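PDB 4LSW: D-2-hydroxyacid dehydrogensase protein from Ketogulonicigenium vulgare, which probably catalyses the NAD(P)-dependent interconversion of D-2-hydroxyacids and 2-oxoacids. Local coordinates for residues A[49-52]-A[53-57]; A[134-137]-A[138-141]; A[154-157]-A[158-162]; A[186-190]-A[191-195]. All coordinates share one frame; numbering follows the deposited sequence.

Contact 1: residues A[49-52]-A[53-57]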
loop_
_atom_site.group_PDB
_atom_site.type_symbol
_atom_site.label_atom_id
_atom_site.label_comp_id
_atom_site.label_asym_id
_atom_site.label_seq_id
_atom_site.Cartn_x
_atom_site.Cartn_y
_atom_site.Cartn_z
ATOM N N ILE A 49 -17.712 -12.453 -7.878
ATOM C CA ILE A 49 -17.387 -12.171 -6.487
ATOM C C ILE A 49 -16.790 -10.774 -6.429
ATOM O O ILE A 49 -15.994 -10.390 -7.296
ATOM C CB ILE A 49 -16.404 -13.199 -5.918
ATOM C CG1 ILE A 49 -17.102 -14.550 -5.737
ATOM C CG2 ILE A 49 -15.845 -12.720 -4.579
ATOM C CD1 ILE A 49 -16.156 -15.677 -5.403
ATOM N N ALA A 50 -17.220 -10.000 -5.439
ATOM C CA ALA A 50 -16.625 -8.704 -5.154
ATOM C C ALA A 50 -15.887 -8.858 -3.840
ATOM O O ALA A 50 -16.478 -9.190 -2.812
ATOM C CB ALA A 50 -17.703 -7.629 -5.042
ATOM N N THR A 51 -14.581 -8.629 -3.869
ATOM C CA THR A 51 -13.779 -8.885 -2.693
ATOM C C THR A 51 -12.817 -7.732 -2.446
ATOM O O THR A 51 -12.936 -6.649 -3.045
ATOM C CB THR A 51 -13.040 -10.247 -2.799
ATOM O OG1 THR A 51 -12.448 -10.586 -1.534
ATOM C CG2 THR A 51 -11.980 -10.226 -3.898
ATOM N N ARG A 52 -11.875 -7.975 -1.542
ATOM C CA ARG A 52 -10.836 -7.017 -1.208
ATOM C C ARG A 52 -9.500 -7.744 -1.222
ATOM O O ARG A 52 -9.462 -8.976 -1.111
ATOM C CB ARG A 52 -11.119 -6.396 0.165
ATOM C CG ARG A 52 -12.333 -5.478 0.162
ATOM C CD ARG A 52 -12.848 -5.166 1.565
ATOM N NE ARG A 52 -11.909 -4.363 2.345
ATOM C CZ ARG A 52 -12.096 -3.089 2.688
ATOM N NH1 ARG A 52 -13.204 -2.447 2.336
ATOM N NH2 ARG A 52 -11.174 -2.456 3.403
ATOM N N GLY A 53 -8.415 -6.992 -1.392
ATOM C CA GLY A 53 -7.084 -7.570 -1.443
ATOM C C GLY A 53 -6.835 -8.521 -0.290
ATOM O O GLY A 53 -6.326 -9.624 -0.481
ATOM N N GLU A 54 -7.227 -8.095 0.906
ATOM C CA GLU A 54 -7.073 -8.892 2.117
ATOM C C GLU A 54 -7.800 -10.237 2.038
ATOM O O GLU A 54 -7.201 -11.303 2.207
ATOM C CB GLU A 54 -7.625 -8.110 3.311
ATOM C CG GLU A 54 -7.149 -6.668 3.400
ATOM C CD GLU A 54 -8.053 -5.818 4.275
ATOM O OE1 GLU A 54 -8.650 -4.851 3.754
ATOM O OE2 GLU A 54 -8.169 -6.114 5.484
ATOM N N LEU A 55 -9.101 -10.165 1.785
ATOM C CA LEU A 55 -9.998 -11.316 1.863
ATOM C C LEU A 55 -9.796 -12.327 0.741
ATOM O O LEU A 55 -9.937 -13.533 0.951
ATOM C CB LEU A 55 -11.450 -10.840 1.848
ATOM C CG LEU A 55 -11.794 -9.775 2.882
ATOM C CD1 LEU A 55 -13.171 -9.197 2.620
ATOM C CD2 LEU A 55 -11.741 -10.383 4.255
ATOM N N GLY A 56 -9.506 -11.829 -0.455
ATOM C CA GLY A 56 -9.242 -12.698 -1.590
ATOM C C GLY A 56 -10.431 -13.564 -1.953
ATOM O O GLY A 56 -11.570 -13.107 -1.914
ATOM N N ALA A 57 -10.157 -14.817 -2.300
ATOM C CA ALA A 57 -11.190 -15.781 -2.658
ATOM C C ALA A 57 -10.545 -17.153 -2.693
ATOM O O ALA A 57 -9.681 -17.410 -3.526
ATOM C CB ALA A 57 -11.789 -15.449 -4.015
#
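At the edge of the R52 guanidinium, in its plane, stands one carboxylate oxygen, OE1 of E54, and the two flat groups are strongly turned against each other, their planes 70° apart. R52 and E54 run side by side in the same direction, and R52 NH2 reaches E54 OE1 at 3.5 Å, a salt bridge whose hydrogen bond is weak. The arginine chain bends at chi3, which brings the guanidinium round to its neighbour. NH1 looks elsewhere and makes a weak hydrogen bond to the carbonyl of P11. Lower on the same chain, R52 CD meets L55 CD1 at 4.2 Å, the two side chains crossing at a slant.

Beneath these side chains the backbone turns back on itself. G56 N donates to R52 O over 2.9 Å, almost straight at 171°, so the chain leaving strand 48-52 is closed into a tight turn with helical angles at G53 to L55. G56 has positive phi, a conformation that favours glycine. T51 adds the second tie: its OG1 donates to G56 O at 2.7 Å, in the carbonyl plane and on a lone pair. With OG1 anti to the backbone N (chi1 -170°), the hydroxyl faces the returning chain, and L55 CB lies 3.5 Å from T51 OG1.

The turn ends a central strand of the mixed sheet, on the way to helix 59-63. Its hold therefore rests chiefly on two short bonds to the backbone of G56, while the long ion pair of R52 and E54 probably contributes less.

Contact 2: residues A[134-137]-A[138-141]; sequences EGLY and PLKR
The ring of Y137 is met by its two neighbours along the chain, P138 and K140, both at a slant to the ring. P138 CD lies 3.4 Å from Y137 CD1, an apolar contact in which the proline ring crosses the tyrosine obliquely. Further along the phenol, K140 CE comes to 3.5 Å from Y137 CE2, with its methylenes running at about a right angle to the tyrosine side chain. The lysine chain bends at chi2 (-71°), and this bend brings CE up to the tyrosine ring. Y137 itself has CG anti to the backbone N (chi1 -170°), an orientation that leaves the ring beside the peptide leading into P138. A looser apolar contact joins L136 CD2 to L139 CD2 at 4.4 Å.

No hydrogen bond links 134-137 to 138-141. From L136 to L139 the backbone angles are those of an extended, polyproline-like chain, part of the loop that leads from helix 130-133 to strand 147-151, the first strand of the Rossmann-type sheet. G135, with positive phi, is where the chain departs from helical geometry after helix 130-133.

Outside this stretch, helix 119-128 backs the tyrosine: its ring meets that of W125 with the planes at about 55°, and it also touches A122. Y137 OH makes a weak hydrogen bond to the carbonyl of G118, while W125 NE1 donates to G135 O.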
loop_
_atom_site.group_PDB
_atom_site.type_symbol
_atom_site.label_atom_id
_atom_site.label_comp_id
_atom_site.label_asym_id
_atom_site.label_seq_id
_atom_site.Cartn_x
_atom_site.Cartn_y
_atom_site.Cartn_z
ATOM N N GLU A 134 8.804 27.862 27.980
ATOM C CA GLU A 134 10.179 27.367 27.978
ATOM C C GLU A 134 11.068 28.110 26.992
ATOM O O GLU A 134 12.170 28.541 27.339
ATOM C CB GLU A 134 10.225 25.873 27.672
ATOM C CG GLU A 134 9.563 24.989 28.702
ATOM C CD GLU A 134 9.998 23.539 28.567
ATOM O OE1 GLU A 134 11.161 23.304 28.169
ATOM O OE2 GLU A 134 9.180 22.638 28.849
ATOM N N GLY A 135 10.587 28.249 25.761
ATOM C CA GLY A 135 11.353 28.909 24.724
ATOM C C GLY A 135 11.306 28.140 23.417
ATOM O O GLY A 135 10.344 27.430 23.140
ATOM N N LEU A 136 12.359 28.295 22.623
ATOM C CA LEU A 136 12.466 27.712 21.283
ATOM C C LEU A 136 12.300 26.190 21.230
ATOM O O LEU A 136 12.853 25.472 22.061
ATOM C CB LEU A 136 13.840 28.053 20.704
ATOM C CG LEU A 136 13.995 28.799 19.384
ATOM C CD1 LEU A 136 14.418 30.248 19.621
ATOM C CD2 LEU A 136 15.008 28.071 18.501
ATOM N N TYR A 137 11.565 25.704 20.231
ATOM C CA TYR A 137 11.595 24.290 19.867
ATOM C C TYR A 137 13.006 24.038 19.348
ATOM O O TYR A 137 13.583 24.897 18.685
ATOM C CB TYR A 137 10.557 24.012 18.771
ATOM C CG TYR A 137 10.291 22.555 18.451
ATOM C CD1 TYR A 137 9.842 21.669 19.423
ATOM C CD2 TYR A 137 10.443 22.076 17.151
ATOM C CE1 TYR A 137 9.582 20.342 19.115
ATOM C CE2 TYR A 137 10.189 20.763 16.839
ATOM C CZ TYR A 137 9.761 19.896 17.814
ATOM O OH TYR A 137 9.507 18.582 17.494
ATOM N N PRO A 138 13.584 22.871 19.676
ATOM C CA PRO A 138 14.940 22.581 19.198
ATOM C C PRO A 138 15.041 22.640 17.672
ATOM O O PRO A 138 14.080 22.292 16.978
ATOM C CB PRO A 138 15.180 21.145 19.683
ATOM C CG PRO A 138 14.287 20.997 20.881
ATOM C CD PRO A 138 13.049 21.791 20.524
ATOM N N LEU A 139 16.184 23.098 17.174
ATOM C CA LEU A 139 16.451 23.108 15.739
ATOM C C LEU A 139 16.391 21.697 15.167
ATOM O O LEU A 139 16.883 20.738 15.774
ATOM C CB LEU A 139 17.799 23.754 15.438
ATOM C CG LEU A 139 17.972 25.221 15.843
ATOM C CD1 LEU A 139 19.382 25.702 15.529
ATOM C CD2 LEU A 139 16.956 26.079 15.125
ATOM N N LYS A 140 15.763 21.569 14.002
ATOM C CA LYS A 140 15.630 20.271 13.347
ATOM C C LYS A 140 16.503 20.192 12.088
ATOM O O LYS A 140 17.459 20.956 11.948
ATOM C CB LYS A 140 14.148 19.965 13.092
ATOM C CG LYS A 140 13.332 19.953 14.391
ATOM C CD LYS A 140 13.676 18.730 15.255
ATOM C CE LYS A 140 13.168 18.894 16.682
ATOM N NZ LYS A 140 13.299 17.635 17.467
ATOM N N ARG A 141 16.197 19.257 11.191
ATOM C CA ARG A 141 17.094 18.959 10.081
ATOM C C ARG A 141 16.505 19.265 8.710
ATOM O O ARG A 141 15.373 18.881 8.403
ATOM C CB ARG A 141 17.532 17.493 10.123
ATOM C CG ARG A 141 18.334 17.117 11.371
ATOM C CD ARG A 141 19.634 17.903 11.468
ATOM N NE ARG A 141 20.494 17.751 10.291
ATOM C CZ ARG A 141 21.387 16.777 10.121
ATOM N NH1 ARG A 141 21.547 15.841 11.051
ATOM N NH2 ARG A 141 22.125 16.737 9.018
#

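Contact 3: residues A[154-157]-A[158-162]; sequences GRIG and FEVAR
Backbone hydrogen bonds of the i to i+4 kind dominate the contact between 154-157 and 158-162, the first turns of helix 155-165. F158 N donates to G154 O at 2.9 Å, the carbonyl of the N-cap residue, and the ladder continues from E159 N to R155 O, V160 N to I156 O and A161 N to G157 O. G154 and G157 fit the GxGxxG pattern of Rossmann folds, in a beta-alpha-beta unit from strand 147-151 to strand 170-174.

Among apolar contacts, I156 CG2 meets V160 CG2 at 4.4 Å, one turn apart, on the side that packs against helix 101-116. One face of the F158 ring carries R162 CG, 4.0 Å above the plane and offset toward the rim; Y181 meets the same ring edge-to-face.

Polar side chains add a water bridge and an ion pair. The water donates both to R155 O, at 2.8 Å, and to E159 OE2, at 2.9 Å. The bend of E159 at chi2 (-52°) swings its carboxylate toward the next turn, where R162 NH1 donates to E159 OE1 at 2.9 Å, a salt bridge; OE1 receives it on its syn lone pair and lies in the guanidinium plane of R162. Replacing E159 by an alanine would probably cost the water its bond to the side chain and leave R162 and R163 without this shared acceptor.

The carboxylate of E159 thus serves two arginines through OE1 and the water through OE2, which would probably favour its ionised form; R155 pairs instead with D98, outside the helix.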
loop_
_atom_site.group_PDB
_atom_site.type_symbol
_atom_site.label_atom_id
_atom_site.label_comp_id
_atom_site.label_asym_id
_atom_site.label_seq_id
_atom_site.Cartn_x
_atom_site.Cartn_y
_atom_site.Cartn_z
ATOM N N GLY A 154 8.875 1.744 -9.404
ATOM C CA GLY A 154 7.673 1.514 -10.182
ATOM C C GLY A 154 6.791 2.748 -10.117
ATOM O O GLY A 154 7.292 3.856 -9.946
ATOM N N ARG A 155 5.481 2.555 -10.246
ATOM C CA ARG A 155 4.534 3.664 -10.245
ATOM C C ARG A 155 4.736 4.590 -9.047
ATOM O O ARG A 155 4.876 5.819 -9.203
ATOM C CB ARG A 155 3.107 3.115 -10.211
ATOM C CG ARG A 155 2.707 2.300 -11.433
ATOM C CD ARG A 155 1.516 1.403 -11.129
ATOM N NE ARG A 155 0.919 0.863 -12.352
ATOM C CZ ARG A 155 1.367 -0.213 -13.000
ATOM N NH1 ARG A 155 2.430 -0.874 -12.559
ATOM N NH2 ARG A 155 0.755 -0.624 -14.103
ATOM N N ILE A 156 4.754 4.004 -7.858
ATOM C CA ILE A 156 4.816 4.786 -6.632
ATOM C C ILE A 156 6.171 5.445 -6.468
ATOM O O ILE A 156 6.260 6.641 -6.184
ATOM C CB ILE A 156 4.481 3.947 -5.394
ATOM C CG1 ILE A 156 3.043 3.439 -5.511
ATOM C CG2 ILE A 156 4.642 4.792 -4.130
ATOM C CD1 ILE A 156 2.599 2.568 -4.375
ATOM N N GLY A 157 7.231 4.666 -6.640
ATOM C CA GLY A 157 8.567 5.194 -6.482
ATOM C C GLY A 157 8.842 6.335 -7.439
ATOM O O GLY A 157 9.469 7.319 -7.068
ATOM N N PHE A 158 8.373 6.197 -8.674
ATOM C CA PHE A 158 8.513 7.258 -9.657
ATOM C C PHE A 158 7.830 8.527 -9.188
ATOM O O PHE A 158 8.417 9.606 -9.253
ATOM C CB PHE A 158 7.936 6.827 -11.001
ATOM C CG PHE A 158 8.070 7.860 -12.068
ATOM C CD1 PHE A 158 9.325 8.265 -12.494
ATOM C CD2 PHE A 158 6.950 8.403 -12.666
ATOM C CE1 PHE A 158 9.465 9.219 -13.495
ATOM C CE2 PHE A 158 7.074 9.355 -13.672
ATOM C CZ PHE A 158 8.335 9.764 -14.083
ATOM N N GLU A 159 6.602 8.400 -8.691
ATOM C CA GLU A 159 5.892 9.584 -8.215
ATOM C C GLU A 159 6.588 10.216 -7.019
ATOM O O GLU A 159 6.653 11.448 -6.916
ATOM C CB GLU A 159 4.440 9.265 -7.880
ATOM C CG GLU A 159 3.587 9.004 -9.103
ATOM C CD GLU A 159 3.682 10.106 -10.136
ATOM O OE1 GLU A 159 3.481 11.289 -9.782
ATOM O OE2 GLU A 159 3.959 9.790 -11.311
ATOM N N VAL A 160 7.126 9.393 -6.117
ATOM C CA VAL A 160 7.922 9.934 -5.025
ATOM C C VAL A 160 9.110 10.745 -5.552
ATOM O O VAL A 160 9.336 11.885 -5.130
ATOM C CB VAL A 160 8.406 8.813 -4.070
ATOM C CG1 VAL A 160 9.497 9.332 -3.117
ATOM C CG2 VAL A 160 7.228 8.228 -3.293
ATOM N N ALA A 161 9.859 10.161 -6.485
ATOM C CA ALA A 161 11.018 10.836 -7.039
ATOM C C ALA A 161 10.668 12.180 -7.686
ATOM O O ALA A 161 11.424 13.140 -7.555
ATOM C CB ALA A 161 11.721 9.918 -8.030
ATOM N N ARG A 162 9.525 12.240 -8.372
ATOM C CA ARG A 162 9.094 13.489 -9.010
ATOM C C ARG A 162 8.888 14.575 -7.964
ATOM O O ARG A 162 9.279 15.731 -8.169
ATOM C CB ARG A 162 7.822 13.286 -9.832
ATOM C CG ARG A 162 8.044 12.399 -11.051
ATOM C CD ARG A 162 6.751 12.178 -11.815
ATOM N NE ARG A 162 6.345 13.407 -12.481
ATOM C CZ ARG A 162 5.183 14.024 -12.293
ATOM N NH1 ARG A 162 4.276 13.521 -11.464
ATOM N NH2 ARG A 162 4.926 15.147 -12.952
HETATM O O HOH W 1 4.003 6.925 -11.638
#

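Contact 4: residues A[186-190]-A[191-195]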
loop_
_atom_site.group_PDB
_atom_site.type_symbol
_atom_site.label_atom_id
_atom_site.label_comp_id
_atom_site.label_asym_id
_atom_site.label_seq_id
_atom_site.Cartn_x
_atom_site.Cartn_y
_atom_site.Cartn_z
ATOM N N THR A 186 20.246 8.410 -10.448
ATOM C CA THR A 186 21.289 7.392 -10.472
ATOM C C THR A 186 20.757 6.024 -10.095
ATOM O O THR A 186 20.281 5.820 -8.982
ATOM C CB THR A 186 22.426 7.766 -9.501
ATOM O OG1 THR A 186 22.921 9.066 -9.852
ATOM C CG2 THR A 186 23.570 6.740 -9.550
ATOM N N PHE A 187 20.863 5.081 -11.032
ATOM C CA PHE A 187 20.556 3.687 -10.760
ATOM C C PHE A 187 21.662 3.026 -9.956
ATOM O O PHE A 187 22.849 3.186 -10.268
ATOM C CB PHE A 187 20.357 2.924 -12.066
ATOM C CG PHE A 187 20.144 1.445 -11.873
ATOM C CD1 PHE A 187 18.923 0.958 -11.433
ATOM C CD2 PHE A 187 21.163 0.542 -12.144
ATOM C CE1 PHE A 187 18.716 -0.412 -11.253
ATOM C CE2 PHE A 187 20.972 -0.814 -11.969
ATOM C CZ PHE A 187 19.747 -1.299 -11.535
ATOM N N VAL A 188 21.245 2.293 -8.928
ATOM C CA VAL A 188 22.125 1.540 -8.040
ATOM C C VAL A 188 21.634 0.087 -7.993
ATOM O O VAL A 188 20.435 -0.160 -7.862
ATOM C CB VAL A 188 22.102 2.173 -6.620
ATOM C CG1 VAL A 188 23.071 1.462 -5.703
ATOM C CG2 VAL A 188 22.431 3.678 -6.697
ATOM N N GLU A 189 22.546 -0.881 -8.112
ATOM C CA GLU A 189 22.145 -2.286 -8.209
ATOM C C GLU A 189 21.485 -2.850 -6.959
ATOM O O GLU A 189 20.553 -3.658 -7.046
ATOM C CB GLU A 189 23.342 -3.184 -8.583
ATOM C CG GLU A 189 23.902 -2.978 -9.990
ATOM C CD GLU A 189 23.087 -3.665 -11.080
ATOM O OE1 GLU A 189 22.055 -4.302 -10.773
ATOM O OE2 GLU A 189 23.489 -3.531 -12.256
ATOM N N ASP A 190 21.959 -2.436 -5.789
ATOM C CA ASP A 190 21.526 -3.097 -4.567
ATOM C C ASP A 190 21.150 -2.087 -3.504
ATOM O O ASP A 190 21.583 -0.929 -3.560
ATOM C CB ASP A 190 22.626 -4.013 -4.029
ATOM C CG ASP A 190 23.759 -3.243 -3.408
ATOM O OD1 ASP A 190 24.337 -2.392 -4.102
ATOM O OD2 ASP A 190 24.036 -3.464 -2.214
ATOM N N ALA A 191 20.361 -2.537 -2.536
ATOM C CA ALA A 191 19.834 -1.661 -1.496
ATOM C C ALA A 191 20.895 -1.161 -0.517
ATOM O O ALA A 191 20.783 -0.048 -0.008
ATOM C CB ALA A 191 18.700 -2.336 -0.754
ATOM N N VAL A 192 21.922 -1.963 -0.246
ATOM C CA VAL A 192 22.970 -1.532 0.674
ATOM C C VAL A 192 23.719 -0.322 0.136
ATOM O O VAL A 192 23.885 0.677 0.849
ATOM C CB VAL A 192 23.962 -2.670 1.003
ATOM C CG1 VAL A 192 25.152 -2.126 1.789
ATOM C CG2 VAL A 192 23.259 -3.745 1.783
ATOM N N THR A 193 24.136 -0.399 -1.127
ATOM C CA THR A 193 24.837 0.708 -1.770
ATOM C C THR A 193 23.936 1.930 -1.871
ATOM O O THR A 193 24.374 3.059 -1.635
ATOM C CB THR A 193 25.311 0.320 -3.168
ATOM O OG1 THR A 193 26.090 -0.884 -3.087
ATOM C CG2 THR A 193 26.150 1.433 -3.780
ATOM N N LEU A 194 22.672 1.706 -2.213
ATOM C CA LEU A 194 21.711 2.801 -2.299
ATOM C C LEU A 194 21.656 3.542 -0.967
ATOM O O LEU A 194 21.778 4.772 -0.904
ATOM C CB LEU A 194 20.323 2.257 -2.654
ATOM C CG LEU A 194 19.197 3.292 -2.774
ATOM C CD1 LEU A 194 19.467 4.197 -3.951
ATOM C CD2 LEU A 194 17.871 2.582 -2.929
ATOM N N ALA A 195 21.495 2.779 0.106
ATOM C CA ALA A 195 21.339 3.361 1.430
ATOM C C ALA A 195 22.582 4.100 1.908
ATOM O O ALA A 195 22.490 5.136 2.584
ATOM C CB ALA A 195 20.975 2.262 2.411
#
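D190 caps the N terminus of helix 191-196, which follows strand 186-188, an edge strand of the Rossmann-type parallel sheet, in a strand-turn-helix arrangement. Its CG sits between the backbone N and the carbonyl carbon (chi1 74°), which turns the carboxylate back over the first helical turn. OD2 accepts the capping bond from T193 N at 3.3 Å; the donor comes from above the carboxylate plane, 46° out of it. OD1 takes the hydroxyl of T193 through its syn lone pair. T193 holds OG1 beside its backbone N (chi1 -54°), and this places the hydroxyl near its own amide, both donors being turned to the same aspartate. The two side chains cross at about a right angle. Without the carboxylate, as with an alanine here, T193 N and OG1 would probably lose their acceptors and the start of the helix be less firmly fixed.

V188 supplies the apolar part. One of its methyls, V188 CG1, lies 3.6 Å from T193 CB and reaches L194 N at 3.5 Å. The other, V188 CG2, meets L194 CD1 at 4.1 Å. L194 also touches L151 of strand 147-151 and S172 of strand 170-174. A191 and V192 lie against V219 of helix 217-223.

The main chain closes the turn as well, since L194 N donates to D190 O at 3.2 Å. The shortest bond of the cap is that from T193 OG1 to D190 OD1, at 2.5 Å.

From the N terminus, contact 1 comes first, closing the turn that ends strand 48-52 of the six-stranded mixed sheet. The other three follow in series, all in the NAD-binding part of the chain; none nests in or crosses another. Contact 2 forms part of the loop into strand 147-151, about 48 Å from contact 1 between centres and on the opposite side of the chain's centre. Contact 3 lies in the helix between strands 147-151 and 170-174, and contact 4 follows strand 186-188, which pairs with 170-174 at the edge of the parallel sheet. Contacts 3 and 4 are closest, with centres about 16 Å apart.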